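PDB 2RGY: transcriptional regulator, LacI family from Burkholderia phymatum, which probably acts as a LacI-family transcriptional regulator, whose periplasmic-binding-protein-like core is expected to sense a small effector such as a sugar. Local coordinates for residues E58-L63 with V71-H76; L118-L123 with D152-H157. All coordinates share one frame; numbering follows the deposited sequence.

Contact 1 (E58-L63 with V71-H76)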
ATOM      1  N   GLU A  58       5.055  14.582  17.702  1.00 21.95           N
ATOM      2  CA  GLU A  58       5.822  13.658  18.524  1.00 23.23           C
ATOM      3  C   GLU A  58       6.765  12.796  17.675  1.00 22.51           C
ATOM      4  O   GLU A  58       7.923  12.582  18.036  1.00 22.96           O
ATOM      5  CB  GLU A  58       4.874  12.757  19.325  1.00 24.73           C
ATOM      6  CG  GLU A  58       3.833  13.521  20.131  1.00 30.67           C
ATOM      7  CD  GLU A  58       2.865  12.613  20.883  1.00 34.09           C
ATOM      8  OE1 GLU A  58       2.442  11.570  20.325  1.00 34.90           O
ATOM      9  OE2 GLU A  58       2.508  12.949  22.037  1.00 38.22           O
ATOM     10  N   ALA A  59       6.268  12.304  16.547  1.00 21.43           N
ATOM     11  CA  ALA A  59       7.079  11.463  15.675  1.00 20.22           C
ATOM     12  C   ALA A  59       8.272  12.226  15.107  1.00 20.58           C
ATOM     13  O   ALA A  59       9.395  11.723  15.114  1.00 22.16           O
ATOM     14  CB  ALA A  59       6.229  10.911  14.557  1.00 19.57           C
ATOM     15  N   VAL A  60       8.038  13.437  14.610  1.00 20.29           N
ATOM     16  CA  VAL A  60       9.137  14.226  14.060  1.00 19.48           C
ATOM     17  C   VAL A  60      10.143  14.583  15.157  1.00 21.09           C
ATOM     18  O   VAL A  60      11.351  14.543  14.928  1.00 20.96           O
ATOM     19  CB  VAL A  60       8.632  15.514  13.375  1.00 18.42           C
ATOM     20  CG1 VAL A  60       9.810  16.309  12.838  1.00 15.87           C
ATOM     21  CG2 VAL A  60       7.683  15.154  12.235  1.00 18.80           C
ATOM     22  N   ARG A  61       9.659  14.925  16.350  1.00 20.90           N
ATOM     23  CA  ARG A  61      10.574  15.241  17.447  1.00 21.83           C
ATOM     24  C   ARG A  61      11.399  14.010  17.832  1.00 21.57           C
ATOM     25  O   ARG A  61      12.537  14.129  18.274  1.00 21.63           O
ATOM     26  CB  ARG A  61       9.795  15.776  18.659  1.00 24.08           C
ATOM     27  CG  ARG A  61       9.302  17.213  18.468  1.00 27.06           C
ATOM     28  CD  ARG A  61       8.614  17.793  19.714  1.00 31.18           C
ATOM     29  NE  ARG A  61       7.360  17.112  20.032  1.00 34.51           N
ATOM     30  CZ  ARG A  61       6.204  17.728  20.294  1.00 35.99           C
ATOM     31  NH1 ARG A  61       6.116  19.057  20.281  1.00 35.63           N
ATOM     32  NH2 ARG A  61       5.128  17.009  20.579  1.00 35.86           N
ATOM     33  N   PHE A  62      10.818  12.829  17.644  1.00 20.76           N
ATOM     34  CA  PHE A  62      11.473  11.557  17.938  1.00 21.68           C
ATOM     35  C   PHE A  62      12.610  11.309  16.936  1.00 21.01           C
ATOM     36  O   PHE A  62      13.632  10.718  17.275  1.00 21.35           O
ATOM     37  CB  PHE A  62      10.443  10.426  17.844  1.00 21.77           C
ATOM     38  CG  PHE A  62      10.979   9.070  18.208  1.00 23.59           C
ATOM     39  CD1 PHE A  62      11.573   8.853  19.451  1.00 24.03           C
ATOM     40  CD2 PHE A  62      10.847   7.988  17.323  1.00 23.92           C
ATOM     41  CE1 PHE A  62      12.031   7.578  19.824  1.00 24.64           C
ATOM     42  CE2 PHE A  62      11.298   6.703  17.679  1.00 23.89           C
ATOM     43  CZ  PHE A  62      11.896   6.497  18.939  1.00 23.67           C
ATOM     44  N   LEU A  63      12.419  11.754  15.698  1.00 20.07           N
ATOM     45  CA  LEU A  63      13.435  11.601  14.663  1.00 19.29           C
ATOM     46  C   LEU A  63      14.565  12.587  14.941  1.00 19.54           C
ATOM     47  O   LEU A  63      15.748  12.247  14.852  1.00 18.12           O
ATOM     48  CB  LEU A  63      12.842  11.888  13.277  1.00 18.39           C
ATOM     49  CG  LEU A  63      11.842  10.878  12.698  1.00 17.21           C
ATOM     50  CD1 LEU A  63      11.265  11.422  11.394  1.00 17.83           C
ATOM     51  CD2 LEU A  63      12.529   9.536  12.463  1.00 16.74           C
ATOM     52  N   VAL A  71      15.937  15.541   7.969  1.00 15.83           N
ATOM     53  CA  VAL A  71      14.620  14.960   8.164  1.00 16.75           C
ATOM     54  C   VAL A  71      13.662  15.327   7.035  1.00 16.84           C
ATOM     55  O   VAL A  71      13.522  16.504   6.683  1.00 16.99           O
ATOM     56  CB  VAL A  71      14.007  15.416   9.502  1.00 17.38           C
ATOM     57  CG1 VAL A  71      12.651  14.752   9.695  1.00 19.88           C
ATOM     58  CG2 VAL A  71      14.941  15.072  10.644  1.00 16.74           C
ATOM     59  N   VAL A  72      13.028  14.307   6.460  1.00 14.63           N
ATOM     60  CA  VAL A  72      12.060  14.499   5.389  1.00 14.56           C
ATOM     61  C   VAL A  72      10.684  14.406   6.034  1.00 15.31           C
ATOM     62  O   VAL A  72      10.380  13.447   6.744  1.00 17.58           O
ATOM     63  CB  VAL A  72      12.179  13.412   4.300  1.00 14.36           C
ATOM     64  CG1 VAL A  72      11.142  13.653   3.221  1.00 12.73           C
ATOM     65  CG2 VAL A  72      13.583  13.421   3.697  1.00 13.51           C
ATOM     66  N   VAL A  73       9.840  15.392   5.780  1.00 15.29           N
ATOM     67  CA  VAL A  73       8.532  15.393   6.405  1.00 17.52           C
ATOM     68  C   VAL A  73       7.355  15.664   5.492  1.00 15.98           C
ATOM     69  O   VAL A  73       7.381  16.597   4.699  1.00 16.60           O
ATOM     70  CB  VAL A  73       8.494  16.432   7.558  1.00 16.50           C
ATOM     71  CG1 VAL A  73       7.112  16.496   8.166  1.00 18.39           C
ATOM     72  CG2 VAL A  73       9.527  16.076   8.603  1.00 17.20           C
ATOM     73  N   ILE A  74       6.332  14.820   5.597  1.00 18.66           N
ATOM     74  CA  ILE A  74       5.102  15.012   4.840  1.00 19.51           C
ATOM     75  C   ILE A  74       3.942  14.745   5.783  1.00 20.92           C
ATOM     76  O   ILE A  74       3.860  13.688   6.404  1.00 20.49           O
ATOM     77  CB  ILE A  74       4.978  14.083   3.604  1.00 19.66           C
ATOM     78  CG1 ILE A  74       3.633  14.333   2.909  1.00 21.48           C
ATOM     79  CG2 ILE A  74       5.090  12.635   4.001  1.00 18.44           C
ATOM     80  CD1 ILE A  74       3.476  13.604   1.582  1.00 22.28           C
ATOM     81  N   SER A  75       3.057  15.726   5.903  1.00 22.12           N
ATOM     82  CA  SER A  75       1.898  15.610   6.771  1.00 23.61           C
ATOM     83  C   SER A  75       0.957  16.759   6.490  1.00 23.44           C
ATOM     84  O   SER A  75       1.387  17.901   6.347  1.00 23.78           O
ATOM     85  CB  SER A  75       2.326  15.652   8.240  1.00 24.94           C
ATOM     86  OG  SER A  75       1.213  15.850   9.104  1.00 26.65           O
ATOM     87  N   HIS A  76      -0.331  16.455   6.393  1.00 25.98           N
ATOM     88  CA  HIS A  76      -1.316  17.492   6.155  1.00 26.56           C
ATOM     89  C   HIS A  76      -2.055  17.786   7.455  1.00 25.60           C
ATOM     90  O   HIS A  76      -3.017  18.553   7.465  1.00 25.63           O
ATOM     91  CB  HIS A  76      -2.298  17.052   5.068  1.00 29.28           C
ATOM     92  CG  HIS A  76      -3.100  15.843   5.434  1.00 31.77           C
ATOM     93  ND1 HIS A  76      -3.998  15.841   6.483  1.00 32.99           N
ATOM     94  CD2 HIS A  76      -3.146  14.606   4.893  1.00 32.57           C
ATOM     95  CE1 HIS A  76      -4.564  14.649   6.566  1.00 33.00           C
ATOM     96  NE2 HIS A  76      -4.067  13.881   5.616  1.00 33.56           N
TER

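Contact 2 (L118-L123 with D152-H157)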
ATOM      1  N   LEU A 118      -7.888  20.256 -13.833  1.00 19.39           N
ATOM      2  CA  LEU A 118      -7.931  19.163 -14.806  1.00 20.07           C
ATOM      3  C   LEU A 118      -9.034  18.144 -14.488  1.00 19.76           C
ATOM      4  O   LEU A 118      -9.648  17.587 -15.392  1.00 21.93           O
ATOM      5  CB  LEU A 118      -6.574  18.450 -14.866  1.00 20.18           C
ATOM      6  CG  LEU A 118      -5.397  19.223 -15.471  1.00 21.59           C
ATOM      7  CD1 LEU A 118      -4.125  18.403 -15.372  1.00 21.97           C
ATOM      8  CD2 LEU A 118      -5.684  19.543 -16.920  1.00 24.51           C
ATOM      9  N   ALA A 119      -9.275  17.903 -13.206  1.00 18.98           N
ATOM     10  CA  ALA A 119     -10.304  16.963 -12.798  1.00 19.15           C
ATOM     11  C   ALA A 119     -11.660  17.493 -13.244  1.00 18.62           C
ATOM     12  O   ALA A 119     -12.471  16.761 -13.811  1.00 17.98           O
ATOM     13  CB  ALA A 119     -10.286  16.788 -11.289  1.00 18.44           C
ATOM     14  N   ALA A 120     -11.902  18.771 -12.985  1.00 18.46           N
ATOM     15  CA  ALA A 120     -13.158  19.383 -13.371  1.00 19.26           C
ATOM     16  C   ALA A 120     -13.313  19.392 -14.889  1.00 19.03           C
ATOM     17  O   ALA A 120     -14.369  19.041 -15.405  1.00 19.15           O
ATOM     18  CB  ALA A 120     -13.244  20.805 -12.825  1.00 16.62           C
ATOM     19  N   ALA A 121     -12.262  19.786 -15.601  1.00 19.22           N
ATOM     20  CA  ALA A 121     -12.309  19.855 -17.059  1.00 18.52           C
ATOM     21  C   ALA A 121     -12.576  18.505 -17.694  1.00 19.29           C
ATOM     22  O   ALA A 121     -13.262  18.419 -18.712  1.00 19.28           O
ATOM     23  CB  ALA A 121     -11.012  20.433 -17.600  1.00 19.11           C
ATOM     24  N   THR A 122     -12.022  17.449 -17.107  1.00 18.26           N
ATOM     25  CA  THR A 122     -12.238  16.113 -17.639  1.00 19.80           C
ATOM     26  C   THR A 122     -13.737  15.828 -17.584  1.00 18.57           C
ATOM     27  O   THR A 122     -14.348  15.462 -18.587  1.00 20.72           O
ATOM     28  CB  THR A 122     -11.494  15.031 -16.816  1.00 20.53           C
ATOM     29  OG1 THR A 122     -10.100  15.344 -16.742  1.00 19.83           O
ATOM     30  CG2 THR A 122     -11.656  13.670 -17.472  1.00 22.84           C
ATOM     31  N   LEU A 123     -14.332  16.021 -16.413  1.00 17.22           N
ATOM     32  CA  LEU A 123     -15.758  15.779 -16.237  1.00 17.09           C
ATOM     33  C   LEU A 123     -16.619  16.684 -17.118  1.00 17.14           C
ATOM     34  O   LEU A 123     -17.514  16.219 -17.819  1.00 17.90           O
ATOM     35  CB  LEU A 123     -16.148  15.973 -14.771  1.00 14.75           C
ATOM     36  CG  LEU A 123     -15.534  14.952 -13.805  1.00 17.49           C
ATOM     37  CD1 LEU A 123     -15.892  15.296 -12.363  1.00 18.97           C
ATOM     38  CD2 LEU A 123     -16.026  13.556 -14.169  1.00 15.40           C
ATOM     39  N   ASP A 152     -12.730  26.655  -9.634  1.00 22.84           N
ATOM     40  CA  ASP A 152     -12.446  27.790 -10.506  1.00 23.38           C
ATOM     41  C   ASP A 152     -12.932  27.371 -11.888  1.00 22.54           C
ATOM     42  O   ASP A 152     -13.636  28.117 -12.558  1.00 22.01           O
ATOM     43  CB  ASP A 152     -10.945  28.094 -10.598  1.00 25.88           C
ATOM     44  CG  ASP A 152     -10.393  28.762  -9.352  1.00 28.09           C
ATOM     45  OD1 ASP A 152     -11.176  29.354  -8.580  1.00 28.25           O
ATOM     46  OD2 ASP A 152      -9.157  28.709  -9.154  1.00 31.25           O
ATOM     47  N   GLU A 153     -12.553  26.166 -12.300  1.00 21.56           N
ATOM     48  CA  GLU A 153     -12.941  25.631 -13.603  1.00 20.96           C
ATOM     49  C   GLU A 153     -14.465  25.536 -13.722  1.00 21.15           C
ATOM     50  O   GLU A 153     -15.032  25.830 -14.779  1.00 20.22           O
ATOM     51  CB  GLU A 153     -12.311  24.256 -13.802  1.00 21.75           C
ATOM     52  CG  GLU A 153     -12.579  23.607 -15.152  1.00 25.01           C
ATOM     53  CD  GLU A 153     -11.936  24.353 -16.312  1.00 27.38           C
ATOM     54  OE1 GLU A 153     -10.923  25.062 -16.096  1.00 28.29           O
ATOM     55  OE2 GLU A 153     -12.435  24.214 -17.451  1.00 29.45           O
ATOM     56  N   LEU A 154     -15.124  25.130 -12.639  1.00 20.43           N
ATOM     57  CA  LEU A 154     -16.579  25.025 -12.640  1.00 20.92           C
ATOM     58  C   LEU A 154     -17.198  26.408 -12.831  1.00 21.04           C
ATOM     59  O   LEU A 154     -18.175  26.558 -13.562  1.00 19.79           O
ATOM     60  CB  LEU A 154     -17.113  24.430 -11.329  1.00 21.36           C
ATOM     61  CG  LEU A 154     -16.738  23.004 -10.878  1.00 25.70           C
ATOM     62  CD1 LEU A 154     -17.886  22.432 -10.051  1.00 22.27           C
ATOM     63  CD2 LEU A 154     -16.459  22.110 -12.073  1.00 22.15           C
ATOM     64  N   ALA A 155     -16.627  27.408 -12.163  1.00 19.76           N
ATOM     65  CA  ALA A 155     -17.124  28.774 -12.245  1.00 20.11           C
ATOM     66  C   ALA A 155     -17.048  29.298 -13.670  1.00 20.42           C
ATOM     67  O   ALA A 155     -17.935  30.030 -14.105  1.00 19.77           O
ATOM     68  CB  ALA A 155     -16.337  29.679 -11.313  1.00 21.66           C
ATOM     69  N   ARG A 156     -15.990  28.928 -14.389  1.00 19.51           N
ATOM     70  CA  ARG A 156     -15.814  29.351 -15.781  1.00 21.24           C
ATOM     71  C   ARG A 156     -16.907  28.767 -16.668  1.00 22.80           C
ATOM     72  O   ARG A 156     -17.122  29.233 -17.792  1.00 23.25           O
ATOM     73  CB  ARG A 156     -14.458  28.899 -16.334  1.00 20.22           C
ATOM     74  CG  ARG A 156     -13.267  29.643 -15.784  1.00 24.67           C
ATOM     75  CD  ARG A 156     -11.952  29.062 -16.305  1.00 26.73           C
ATOM     76  NE  ARG A 156     -10.835  29.571 -15.522  1.00 32.34           N
ATOM     77  CZ  ARG A 156     -10.069  28.830 -14.725  1.00 33.45           C
ATOM     78  NH1 ARG A 156     -10.287  27.525 -14.609  1.00 34.98           N
ATOM     79  NH2 ARG A 156      -9.107  29.407 -14.013  1.00 34.61           N
ATOM     80  N   HIS A 157     -17.582  27.737 -16.170  1.00 23.15           N
ATOM     81  CA  HIS A 157     -18.648  27.097 -16.918  1.00 23.48           C
ATOM     82  C   HIS A 157     -20.026  27.399 -16.377  1.00 23.83           C
ATOM     83  O   HIS A 157     -20.998  26.729 -16.729  1.00 25.35           O
ATOM     84  CB  HIS A 157     -18.422  25.596 -16.974  1.00 24.89           C
ATOM     85  CG  HIS A 157     -17.315  25.211 -17.893  1.00 26.58           C
ATOM     86  ND1 HIS A 157     -15.992  25.209 -17.503  1.00 28.29           N
ATOM     87  CD2 HIS A 157     -17.318  24.928 -19.216  1.00 27.73           C
ATOM     88  CE1 HIS A 157     -15.230  24.943 -18.547  1.00 30.47           C
ATOM     89  NE2 HIS A 157     -16.009  24.768 -19.599  1.00 29.02           N
TER

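Contact 1 (E58-L63 with V71-H76)
Val60 meets Val73 and, one helical turn further on, Leu63 meets Val71, so helix 52-65 packs on strand 70-73 through two buried aliphatic pairs. Val60 comes first. Its CG2 and Val73 CG2 approach tip to tip at 4.2 Å, each branch being the one anti to its own carbonyl carbon and lying beside the backbone N. Before the next apolar contact, Phe62 faces elsewhere: its ring stacks on His40 of the second subunit, and its carbonyl O accepts a hydrogen bond from NE2 of that histidine. Leu63 then crosses Val71 obliquely, with its CD1 4.0 Å from Val71 CG1. That valine branch stands anti to the backbone N (chi1 -178°) and carries the touch. The backbones are slightly nearer here than at Val60, with Leu63 CA 7.4 Å from Val71 CA. Val72 points its side chain to the other side of the sheet, where it packs on Ile11 and Leu13 of strand 10-14 and on Val94 and Leu96 of strand 93-96. The segments follow each other through a short connection, as the helix and following strand of a beta-alpha-beta unit do in a Rossmann-like parallel sheet. All four touching side chains are aliphatic and buried, and they meet at ordinary van der Waals distances: this is hydrophobic packing, without polar pairing between the segments.

Contact 2 (L118-L123 with D152-H157)
Two helices of the subdomain built on the mixed sheet, 112-125 and 141-155, pack side by side here, and a small residue, Ala120, lets them come close: its CA lies 6.3 Å from Glu153 CA. The Ala120 methyl touches two side chains of the second helix, which come to it from directions roughly at right angles. Leu154 CD2 touches Ala120 CB at 3.6 Å, and the aliphatic part of Glu153 lies against the same methyl, CG to Ala120 CB being 3.7 Å. Glu153 sends its CG anti to the backbone N (chi1 -177°) and then bends at chi2 (66°), which carries the carboxylate past Ala120 toward Ala121 and leaves OE2 4.0 Å from Ala121 CB. Its other oxygen, OE1, forms a salt bridge with Arg156 NH1 at 2.9 Å, although the N-H points poorly and the hydrogen bond within it is weak. The carbonyl of Glu153 is used too. His157 ND1 donates to Glu153 O at 3.0 Å, nearly straight (177°) and in the plane of the imidazole, which fixes the rotation of the ring just past the helix. On the first helix, Thr122 OG1 donates to Leu118 O at 2.7 Å, while Thr122 N reaches that oxygen from the opposite face of the carbonyl plane, so one acceptor serves both. Leu154 carries on inward to Leu131 of strand 131-135 and to Ile124, while Leu118 and Thr122 lie on Val274 of strand 273-275. His157 O accepts a hydrogen bond from Arg129 NH1, tying the turn after helix 141-155 to the loop between helix 112-125 and strand 131-135.

Overall arrangement
Contact 1 and contact 2 lie on opposite sides of the chain's centre, their centres 35 Å apart and their nearest atoms about 18 Å apart. They come in series along the chain, 58-63 with 71-76 first, and share no helix, strand or sheet. Contact 1 packs a helix on the five-stranded parallel sheet, whereas contact 2 joins two helices beside the mixed sheet. The two sheets mark the two lobes characteristic of the periplasmic-binding-protein fold, in whose relatives the effector binds in the cleft between lobes. Of the two, contact 1 borders the second subunit; no other chain of the assembly touches the segments of contact 2.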